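Local coordinates for 4-alpha-glucanotransferase (Streptococcus agalactiae, PDB 6M6T), which belongs to the amylomaltases, TIM-barrel enzymes of the 4-alpha-glucanotransferase family, and holds a glycan in its pocket, at residues P243-A251 against Q259-N267; F298-E306 against G317-F328. All blocks are in the same frame, centred on the assembly; numbering follows the deposited sequence.

The two contacts are successive hairpins of one antiparallel sheet, whose strands run in the order 259-264, 245-249, 303-308, 319-321. Contact 1 joins the first two strands and contact 2 the last two; along the chain, contact 1 closes before contact 2 opens. Their centres lie about 12 Å apart, and the inner strands 245-249 and 303-308 bind each other, Ile246 pairing through its backbone with Ile307. Pro250 packs on Trp305, and Ile265 on Tyr304. This small sheet is separate from the eight-stranded parallel barrel: its hairpins flank barrel strand 292-295 in sequence. Contact 1 lines both glycan pockets, while contact 2 ties the sheet to helices outside it.

Contact 1 of 2, residues P243-A251 against Q259-N267. With AC1 (4,6-dideoxy-4-{[(1S,4R,5S,6S)-4,5,6-trihydroxy-3-(hydroxymethyl)cyclohex-2-en-1-yl]amino}-alpha-D-glucopyranose), chain I.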
loop_
_atom_site.group_PDB
_atom_site.type_symbol
_atom_site.label_atom_id
_atom_site.label_comp_id
_atom_site.label_asym_id
_atom_site.label_seq_id
_atom_site.Cartn_x
_atom_site.Cartn_y
_atom_site.Cartn_z
ATOM N N PRO A 243 10.170 -3.464 20.976
ATOM C CA PRO A 243 10.513 -4.649 20.176
ATOM C C PRO A 243 11.816 -5.302 20.633
ATOM O O PRO A 243 12.856 -4.643 20.732
ATOM C CB PRO A 243 10.627 -4.090 18.752
ATOM C CG PRO A 243 9.945 -2.772 18.802
ATOM C CD PRO A 243 10.114 -2.241 20.162
ATOM N N LEU A 244 11.743 -6.613 20.912
ATOM C CA LEU A 244 12.946 -7.404 21.179
ATOM C C LEU A 244 13.827 -7.467 19.942
ATOM O O LEU A 244 15.028 -7.168 20.006
ATOM C CB LEU A 244 12.576 -8.822 21.624
ATOM C CG LEU A 244 11.773 -9.064 22.903
ATOM C CD1 LEU A 244 11.677 -10.569 23.227
ATOM C CD2 LEU A 244 12.366 -8.254 24.054
ATOM N N ALA A 245 13.236 -7.867 18.813
ATOM C CA ALA A 245 13.842 -7.842 17.494
ATOM C C ALA A 245 12.972 -7.026 16.539
ATOM O O ALA A 245 11.752 -6.918 16.721
ATOM C CB ALA A 245 14.004 -9.245 16.974
ATOM N N ILE A 246 13.599 -6.440 15.518
ATOM C CA ILE A 246 12.880 -5.683 14.504
ATOM C C ILE A 246 13.036 -6.355 13.134
ATOM O O ILE A 246 13.828 -7.291 12.942
ATOM C CB ILE A 246 13.314 -4.197 14.435
ATOM C CG1 ILE A 246 14.808 -4.068 14.139
ATOM C CG2 ILE A 246 12.906 -3.444 15.706
ATOM C CD1 ILE A 246 15.183 -2.732 13.553
ATOM N N ALA A 247 12.261 -5.839 12.176
ATOM C CA ALA A 247 12.163 -6.402 10.839
ATOM C C ALA A 247 13.107 -5.715 9.858
ATOM O O ALA A 247 13.456 -4.543 10.000
ATOM C CB ALA A 247 10.730 -6.302 10.331
ATOM N N GLY A 248 13.519 -6.470 8.856
ATOM C CA GLY A 248 14.349 -5.944 7.801
ATOM C C GLY A 248 14.706 -7.006 6.779
ATOM O O GLY A 248 13.989 -7.996 6.581
ATOM N N VAL A 249 15.844 -6.811 6.132
ATOM C CA VAL A 249 16.238 -7.687 5.046
ATOM C C VAL A 249 17.730 -7.458 4.832
ATOM O O VAL A 249 18.200 -6.312 4.926
ATOM C CB VAL A 249 15.371 -7.405 3.807
ATOM C CG1 VAL A 249 15.936 -6.258 2.937
ATOM C CG2 VAL A 249 15.074 -8.682 3.049
ATOM N N PRO A 250 18.519 -8.500 4.602
ATOM C CA PRO A 250 19.970 -8.334 4.511
ATOM C C PRO A 250 20.408 -7.923 3.111
ATOM O O PRO A 250 19.619 -7.884 2.167
ATOM C CB PRO A 250 20.516 -9.728 4.857
ATOM C CG PRO A 250 19.358 -10.672 4.686
ATOM C CD PRO A 250 18.112 -9.887 4.339
ATOM N N ALA A 251 21.698 -7.626 2.999
ATOM C CA ALA A 251 22.257 -7.181 1.731
ATOM C C ALA A 251 22.250 -8.304 0.713
ATOM O O ALA A 251 22.602 -9.445 1.026
ATOM C CB ALA A 251 23.685 -6.704 1.919
ATOM N N GLN A 259 18.545 -3.636 4.234
ATOM C CA GLN A 259 17.425 -2.796 4.635
ATOM C C GLN A 259 17.049 -3.039 6.086
ATOM O O GLN A 259 16.924 -4.185 6.531
ATOM C CB GLN A 259 16.183 -3.036 3.770
ATOM C CG GLN A 259 16.213 -2.388 2.399
ATOM C CD GLN A 259 14.998 -2.772 1.576
ATOM O OE1 GLN A 259 13.910 -2.981 2.122
ATOM N NE2 GLN A 259 15.183 -2.902 0.262
ATOM N N LEU A 260 16.836 -1.939 6.802
ATOM C CA LEU A 260 16.301 -1.946 8.156
ATOM C C LEU A 260 14.935 -1.271 8.116
ATOM O O LEU A 260 14.827 -0.112 7.692
ATOM C CB LEU A 260 17.253 -1.229 9.115
ATOM C CG LEU A 260 16.817 -1.146 10.570
ATOM C CD1 LEU A 260 17.881 -1.766 11.464
ATOM C CD2 LEU A 260 16.540 0.314 10.935
ATOM N N TRP A 261 13.895 -1.997 8.540
ATOM C CA TRP A 261 12.515 -1.535 8.419
ATOM C C TRP A 261 11.948 -0.937 9.709
ATOM O O TRP A 261 11.310 0.121 9.666
ATOM C CB TRP A 261 11.625 -2.687 7.945
ATOM C CG TRP A 261 11.929 -3.144 6.543
ATOM C CD1 TRP A 261 12.761 -2.537 5.643
ATOM C CD2 TRP A 261 11.401 -4.305 5.881
ATOM N NE1 TRP A 261 12.786 -3.251 4.462
ATOM C CE2 TRP A 261 11.960 -4.337 4.581
ATOM C CE3 TRP A 261 10.507 -5.313 6.257
ATOM C CZ2 TRP A 261 11.657 -5.338 3.661
ATOM C CZ3 TRP A 261 10.209 -6.311 5.337
ATOM C CH2 TRP A 261 10.784 -6.312 4.057
ATOM N N GLY A 262 12.162 -1.582 10.857
ATOM C CA GLY A 262 11.731 -1.063 12.136
ATOM C C GLY A 262 10.466 -1.680 12.692
ATOM O O GLY A 262 10.126 -1.416 13.853
ATOM N N ASN A 263 9.757 -2.485 11.910
ATOM C CA ASN A 263 8.527 -3.077 12.406
ATOM C C ASN A 263 8.830 -4.130 13.470
ATOM O O ASN A 263 9.871 -4.795 13.437
ATOM C CB ASN A 263 7.731 -3.723 11.274
ATOM C CG ASN A 263 7.810 -2.948 9.975
ATOM O OD1 ASN A 263 8.879 -2.818 9.382
ATOM N ND2 ASN A 263 6.667 -2.441 9.513
ATOM N N PRO A 264 7.921 -4.320 14.413
ATOM C CA PRO A 264 8.059 -5.443 15.337
ATOM C C PRO A 264 7.983 -6.759 14.580
ATOM O O PRO A 264 7.551 -6.821 13.430
ATOM C CB PRO A 264 6.869 -5.273 16.288
ATOM C CG PRO A 264 5.856 -4.515 15.485
ATOM C CD PRO A 264 6.651 -3.598 14.587
ATOM N N ILE A 265 8.403 -7.817 15.255
ATOM C CA ILE A 265 8.497 -9.157 14.701
ATOM C C ILE A 265 7.380 -10.013 15.285
ATOM O O ILE A 265 6.907 -9.767 16.399
ATOM C CB ILE A 265 9.892 -9.710 15.027
ATOM C CG1 ILE A 265 10.946 -8.958 14.225
ATOM C CG2 ILE A 265 9.969 -11.178 14.809
ATOM C CD1 ILE A 265 11.042 -9.420 12.797
ATOM N N TYR A 266 6.937 -11.011 14.521
ATOM C CA TYR A 266 5.841 -11.862 14.961
ATOM C C TYR A 266 6.337 -12.995 15.864
ATOM O O TYR A 266 7.397 -13.586 15.631
ATOM C CB TYR A 266 5.096 -12.434 13.745
ATOM C CG TYR A 266 4.246 -11.401 13.028
ATOM C CD1 TYR A 266 3.234 -10.717 13.703
ATOM C CD2 TYR A 266 4.464 -11.090 11.684
ATOM C CE1 TYR A 266 2.465 -9.762 13.065
ATOM C CE2 TYR A 266 3.694 -10.134 11.036
ATOM C CZ TYR A 266 2.702 -9.469 11.731
ATOM O OH TYR A 266 1.934 -8.506 11.114
ATOM N N ASN A 267 5.564 -13.291 16.914
ATOM C CA ASN A 267 5.763 -14.511 17.704
ATOM C C ASN A 267 4.906 -15.578 17.038
ATOM O O ASN A 267 3.808 -15.920 17.490
ATOM C CB ASN A 267 5.392 -14.295 19.170
ATOM C CG ASN A 267 5.554 -15.555 20.024
ATOM O OD1 ASN A 267 6.551 -16.269 19.912
ATOM N ND2 ASN A 267 4.572 -15.824 20.885
HETATM C C1 AC1 I . 9.268 0.046 3.115
HETATM O O2 AC1 I . 11.413 0.385 1.957
HETATM C C2 AC1 I . 10.521 0.927 2.950
HETATM C C4A AC1 I . 12.888 3.527 9.416
HETATM C C3 AC1 I . 11.264 1.100 4.242
HETATM O O3 AC1 I . 12.352 1.959 3.939
HETATM C C4 AC1 I . 10.313 1.711 5.299
HETATM N N4A AC1 I . 10.910 2.078 6.620
HETATM C C5 AC1 I . 9.225 0.667 5.481
HETATM O O5 AC1 I . 8.482 0.532 4.250
HETATM C C6 AC1 I . 8.285 1.105 6.601
HETATM C C1B AC1 I . 11.440 3.457 6.806
HETATM C C2B AC1 I . 12.947 3.345 6.957
HETATM O O2B AC1 I . 13.505 2.642 5.843
HETATM C C3B AC1 I . 13.224 2.573 8.257
HETATM O O3B AC1 I . 14.604 2.154 8.326
HETATM O O4 AC1 I . 13.010 2.889 10.721
HETATM C C5B AC1 I . 11.613 4.100 9.232
HETATM C C7B AC1 I . 10.941 4.086 7.976
HETATM C C6B AC1 I . 11.012 4.798 10.477
HETATM O O6B AC1 I . 11.681 4.345 11.674
#
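With CG turned to the backbone N side (chi1 -66°), Trp261 lays its indole against Gly248, whose CA sits over one face, 4.0 Å from the centroid of the five-membered ring. A similar first torsion and an extended chain run Gln259 alongside Val249 and carry OE1 to the indole edge. There Trp261 NE1 donates to a lone pair of Gln259 OE1 (2.6 Å), with the acceptor in the ring plane, so ring and amide fix each other's rotation. Glycine suits position 248: a CB would run into Gln259 O, and the bare CA can lie on the indole face. Two backbone bonds close the Val249-Gln259 pair, Val249 N to Gln259 O at 2.9 Å and Gln259 N to Val249 O at 2.8 Å. Beyond it the partner strand bulges: Ala247 O accepts from Trp261 N (3.0 Å) and weakly from Gly262 N, whereas Ala247 N reaches Asn263 O (2.9 Å). Gly262 takes a positive phi of 101°, easy for glycine. Small Ala247 leaves room for Ile265 CD1, 4.0 Å from its CB, and Ile246 meets Leu260 through their CD1 methyls. Leu260 O faces AC1 O3B, though that bond's very short length is doubtful; the one from AC1 O4 to Trp261 O is weak. This is an antiparallel hairpin with a beta bulge, lining two glycan pockets, one with Leu260 and Trp261, the other with Val249 and Gln259.

Contact 2 of 2, residues F298-E306 against G317-F328; sequences FKGFSDYWE and GSWQPAPGPELF
Trp305 presents its edge to one face of Trp319, CE3 standing 3.6 Å from Trp319 CE2 with the planes at 72°, an edge-to-face pair. One face of Trp305 lies over the backbone of Gly317 and Ser318; a CB on Gly317 would collide with the indole at NE1. Asp303 O sits at the edge of Trp319, and Lys299 NZ makes an off-centre cation-pi contact, 3.9 Å from the centroid of the Trp319 six-membered ring; the same ammonium also bonds to Tyr347 O. Across the sheet, Gln320 CB covers one face of Tyr304 at 3.6 Å from the ring centroid, and Ala322 CB lies at its edge. Gln320, bent at chi2 (-77°), stacks its amide on the carboxylate of Glu306, the planes 16° apart; that carboxylate forms a salt bridge with Lys236. The backbones pair antiparallel: Tyr304 N donates to Gln320 O and Gln320 N to Tyr304 O, each at 2.9 Å, and Glu306 N to Ser318 O at 2.8 Å. Phe328 turns its edge to a face of Phe301 (centroids 5.5 Å apart), while Phe298 meets Phe328 obliquely and Leu327 CD2 touches Phe301 CD1. Phe298, Phe301 and Leu327 are buried, and large apolar rings suit this aromatic cluster of three phenylalanines. After strand 319-321 the chain enters helix 324-335; helix 350-359 packs on the phenylalanines through Leu355 and Leu356, and Trp268 of helix 268-273 rests on Ala322 and Pro323.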
loop_
_atom_site.group_PDB
_atom_site.type_symbol
_atom_site.label_atom_id
_atom_site.label_comp_id
_atom_site.label_asym_id
_atom_site.label_seq_id
_atom_site.Cartn_x
_atom_site.Cartn_y
_atom_site.Cartn_z
ATOM N N PHE A 298 6.097 -11.769 0.517
ATOM C CA PHE A 298 5.684 -13.155 0.685
ATOM C C PHE A 298 6.800 -13.997 1.294
ATOM O O PHE A 298 6.532 -14.989 1.995
ATOM C CB PHE A 298 5.252 -13.697 -0.687
ATOM C CG PHE A 298 4.268 -14.820 -0.619
ATOM C CD1 PHE A 298 2.980 -14.603 -0.148
ATOM C CD2 PHE A 298 4.635 -16.096 -1.027
ATOM C CE1 PHE A 298 2.075 -15.637 -0.084
ATOM C CE2 PHE A 298 3.746 -17.139 -0.967
ATOM C CZ PHE A 298 2.460 -16.917 -0.498
ATOM N N LYS A 299 8.055 -13.615 1.039
ATOM C CA LYS A 299 9.191 -14.296 1.646
ATOM C C LYS A 299 9.017 -14.415 3.156
ATOM O O LYS A 299 9.332 -15.453 3.754
ATOM C CB LYS A 299 10.484 -13.544 1.310
ATOM C CG LYS A 299 11.770 -14.233 1.799
ATOM C CD LYS A 299 11.733 -15.747 1.556
ATOM C CE LYS A 299 12.815 -16.439 2.307
ATOM N NZ LYS A 299 14.018 -15.613 2.146
ATOM N N GLY A 300 8.475 -13.370 3.780
ATOM C CA GLY A 300 8.291 -13.329 5.217
ATOM C C GLY A 300 7.390 -14.408 5.774
ATOM O O GLY A 300 7.374 -14.596 6.999
ATOM N N PHE A 301 6.636 -15.113 4.921
ATOM C CA PHE A 301 5.814 -16.220 5.396
ATOM C C PHE A 301 6.536 -17.559 5.337
ATOM O O PHE A 301 6.047 -18.534 5.912
ATOM C CB PHE A 301 4.495 -16.265 4.614
ATOM C CG PHE A 301 3.620 -15.093 4.907
ATOM C CD1 PHE A 301 2.765 -15.110 5.999
ATOM C CD2 PHE A 301 3.702 -13.938 4.139
ATOM C CE1 PHE A 301 1.977 -14.008 6.308
ATOM C CE2 PHE A 301 2.912 -12.830 4.433
ATOM C CZ PHE A 301 2.048 -12.866 5.516
ATOM N N SER A 302 7.696 -17.628 4.685
ATOM C CA SER A 302 8.540 -18.813 4.734
ATOM C C SER A 302 9.711 -18.643 5.698
ATOM O O SER A 302 9.951 -19.506 6.548
ATOM C CB SER A 302 9.050 -19.155 3.325
ATOM O OG SER A 302 10.152 -18.335 2.952
ATOM N N ASP A 303 10.438 -17.535 5.578
ATOM C CA ASP A 303 11.628 -17.247 6.375
ATOM C C ASP A 303 11.761 -15.732 6.417
ATOM O O ASP A 303 11.972 -15.118 5.367
ATOM C CB ASP A 303 12.897 -17.857 5.751
ATOM C CG ASP A 303 12.967 -19.376 5.869
ATOM O OD1 ASP A 303 13.021 -19.871 7.019
ATOM O OD2 ASP A 303 13.013 -20.072 4.808
ATOM N N TYR A 304 11.652 -15.123 7.599
ATOM C CA TYR A 304 11.834 -13.677 7.722
ATOM C C TYR A 304 13.166 -13.347 8.389
ATOM O O TYR A 304 13.709 -14.128 9.181
ATOM C CB TYR A 304 10.700 -13.003 8.506
ATOM C CG TYR A 304 10.649 -13.442 9.936
ATOM C CD1 TYR A 304 10.037 -14.640 10.276
ATOM C CD2 TYR A 304 11.236 -12.691 10.947
ATOM C CE1 TYR A 304 9.993 -15.080 11.576
ATOM C CE2 TYR A 304 11.204 -13.134 12.265
ATOM C CZ TYR A 304 10.568 -14.324 12.565
ATOM O OH TYR A 304 10.496 -14.808 13.840
ATOM N N TRP A 305 13.688 -12.174 8.055
ATOM C CA TRP A 305 14.949 -11.698 8.600
ATOM C C TRP A 305 14.686 -10.902 9.875
ATOM O O TRP A 305 13.849 -9.995 9.881
ATOM C CB TRP A 305 15.668 -10.840 7.568
ATOM C CG TRP A 305 16.963 -10.310 8.038
ATOM C CD1 TRP A 305 17.199 -9.075 8.566
ATOM C CD2 TRP A 305 18.221 -10.990 8.020
ATOM N NE1 TRP A 305 18.530 -8.943 8.870
ATOM C CE2 TRP A 305 19.179 -10.104 8.544
ATOM C CE3 TRP A 305 18.630 -12.262 7.611
ATOM C CZ2 TRP A 305 20.519 -10.448 8.669
ATOM C CZ3 TRP A 305 19.960 -12.602 7.736
ATOM C CH2 TRP A 305 20.891 -11.699 8.259
ATOM N N GLU A 306 15.412 -11.242 10.945
ATOM C CA GLU A 306 15.127 -10.771 12.298
ATOM C C GLU A 306 16.364 -10.068 12.863
ATOM O O GLU A 306 17.254 -10.716 13.424
ATOM C CB GLU A 306 14.688 -11.937 13.185
ATOM C CG GLU A 306 14.108 -11.524 14.548
ATOM C CD GLU A 306 14.070 -12.667 15.590
ATOM O OE1 GLU A 306 15.094 -12.895 16.278
ATOM O OE2 GLU A 306 13.012 -13.326 15.755
ATOM N N GLY A 317 21.453 -9.895 11.985
ATOM C CA GLY A 317 20.186 -10.588 12.144
ATOM C C GLY A 317 20.300 -12.061 11.894
ATOM O O GLY A 317 21.376 -12.650 12.035
ATOM N N SER A 318 19.175 -12.672 11.533
ATOM C CA SER A 318 19.136 -14.086 11.180
ATOM C C SER A 318 17.886 -14.365 10.360
ATOM O O SER A 318 16.943 -13.565 10.337
ATOM C CB SER A 318 19.156 -14.981 12.420
ATOM O OG SER A 318 20.054 -14.492 13.396
ATOM N N TRP A 319 17.889 -15.520 9.692
ATOM C CA TRP A 319 16.718 -16.009 8.968
ATOM C C TRP A 319 15.935 -16.941 9.884
ATOM O O TRP A 319 16.370 -18.061 10.147
ATOM C CB TRP A 319 17.133 -16.734 7.694
ATOM C CG TRP A 319 17.612 -15.854 6.610
ATOM C CD1 TRP A 319 18.888 -15.744 6.156
ATOM C CD2 TRP A 319 16.819 -14.976 5.802
ATOM N NE1 TRP A 319 18.947 -14.842 5.116
ATOM C CE2 TRP A 319 17.687 -14.355 4.885
ATOM C CE3 TRP A 319 15.461 -14.654 5.768
ATOM C CZ2 TRP A 319 17.243 -13.421 3.955
ATOM C CZ3 TRP A 319 15.023 -13.733 4.841
ATOM C CH2 TRP A 319 15.910 -13.121 3.952
ATOM N N GLN A 320 14.791 -16.486 10.369
ATOM C CA GLN A 320 13.866 -17.185 11.243
ATOM C C GLN A 320 12.750 -17.843 10.455
ATOM O O GLN A 320 12.316 -17.315 9.426
ATOM C CB GLN A 320 13.242 -16.216 12.241
ATOM C CG GLN A 320 14.261 -15.446 12.956
ATOM C CD GLN A 320 14.885 -16.308 13.998
ATOM O OE1 GLN A 320 16.106 -16.359 14.140
ATOM N NE2 GLN A 320 14.047 -17.031 14.723
ATOM N N PRO A 321 12.245 -18.975 10.957
ATOM C CA PRO A 321 11.176 -19.692 10.247
ATOM C C PRO A 321 9.774 -19.250 10.639
ATOM O O PRO A 321 9.421 -19.228 11.819
ATOM C CB PRO A 321 11.429 -21.149 10.646
ATOM C CG PRO A 321 11.969 -21.043 12.040
ATOM C CD PRO A 321 12.719 -19.721 12.136
ATOM N N ALA A 322 8.980 -18.922 9.670
ATOM C CA ALA A 322 7.558 -18.679 9.838
ATOM C C ALA A 322 6.756 -19.862 9.306
ATOM O O ALA A 322 7.199 -20.549 8.384
ATOM C CB ALA A 322 7.137 -17.404 9.103
ATOM N N PRO A 323 5.562 -20.129 9.858
ATOM C CA PRO A 323 4.782 -21.320 9.473
ATOM C C PRO A 323 3.836 -21.084 8.293
ATOM O O PRO A 323 2.617 -21.291 8.391
ATOM C CB PRO A 323 4.017 -21.621 10.762
ATOM C CG PRO A 323 3.715 -20.257 11.275
ATOM C CD PRO A 323 4.931 -19.421 10.985
ATOM N N GLY A 324 4.395 -20.670 7.156
ATOM C CA GLY A 324 3.623 -20.364 5.972
ATOM C C GLY A 324 2.595 -21.402 5.570
ATOM O O GLY A 324 1.397 -21.109 5.439
ATOM N N PRO A 325 3.060 -22.635 5.333
ATOM C CA PRO A 325 2.136 -23.713 4.921
ATOM C C PRO A 325 0.888 -23.859 5.787
ATOM O O PRO A 325 -0.230 -23.935 5.251
ATOM C CB PRO A 325 3.028 -24.957 5.000
ATOM C CG PRO A 325 4.396 -24.444 4.698
ATOM C CD PRO A 325 4.473 -23.042 5.229
ATOM N N GLU A 326 1.048 -23.891 7.115
ATOM C CA GLU A 326 -0.106 -24.032 8.006
ATOM C C GLU A 326 -1.046 -22.832 7.883
ATOM O O GLU A 326 -2.269 -22.994 7.795
ATOM C CB GLU A 326 0.357 -24.210 9.459
ATOM C CG GLU A 326 1.250 -25.422 9.707
ATOM C CD GLU A 326 2.672 -25.208 9.185
ATOM O OE1 GLU A 326 3.356 -26.200 8.813
ATOM O OE2 GLU A 326 3.090 -24.027 9.129
ATOM N N LEU A 327 -0.484 -21.619 7.882
ATOM C CA LEU A 327 -1.301 -20.413 7.785
ATOM C C LEU A 327 -2.156 -20.442 6.534
ATOM O O LEU A 327 -3.365 -20.176 6.580
ATOM C CB LEU A 327 -0.415 -19.167 7.776
ATOM C CG LEU A 327 -1.067 -17.933 7.149
ATOM C CD1 LEU A 327 -2.077 -17.327 8.111
ATOM C CD2 LEU A 327 -0.039 -16.887 6.738
ATOM N N PHE A 328 -1.546 -20.775 5.401
ATOM C CA PHE A 328 -2.313 -20.676 4.172
ATOM C C PHE A 328 -3.274 -21.849 4.012
ATOM O O PHE A 328 -4.352 -21.679 3.434
ATOM C CB PHE A 328 -1.362 -20.514 2.986
ATOM C CG PHE A 328 -0.753 -19.134 2.903
ATOM C CD1 PHE A 328 -1.511 -18.049 2.477
ATOM C CD2 PHE A 328 0.569 -18.911 3.293
ATOM C CE1 PHE A 328 -0.963 -16.775 2.413
ATOM C CE2 PHE A 328 1.123 -17.635 3.234
ATOM C CZ PHE A 328 0.351 -16.566 2.787
#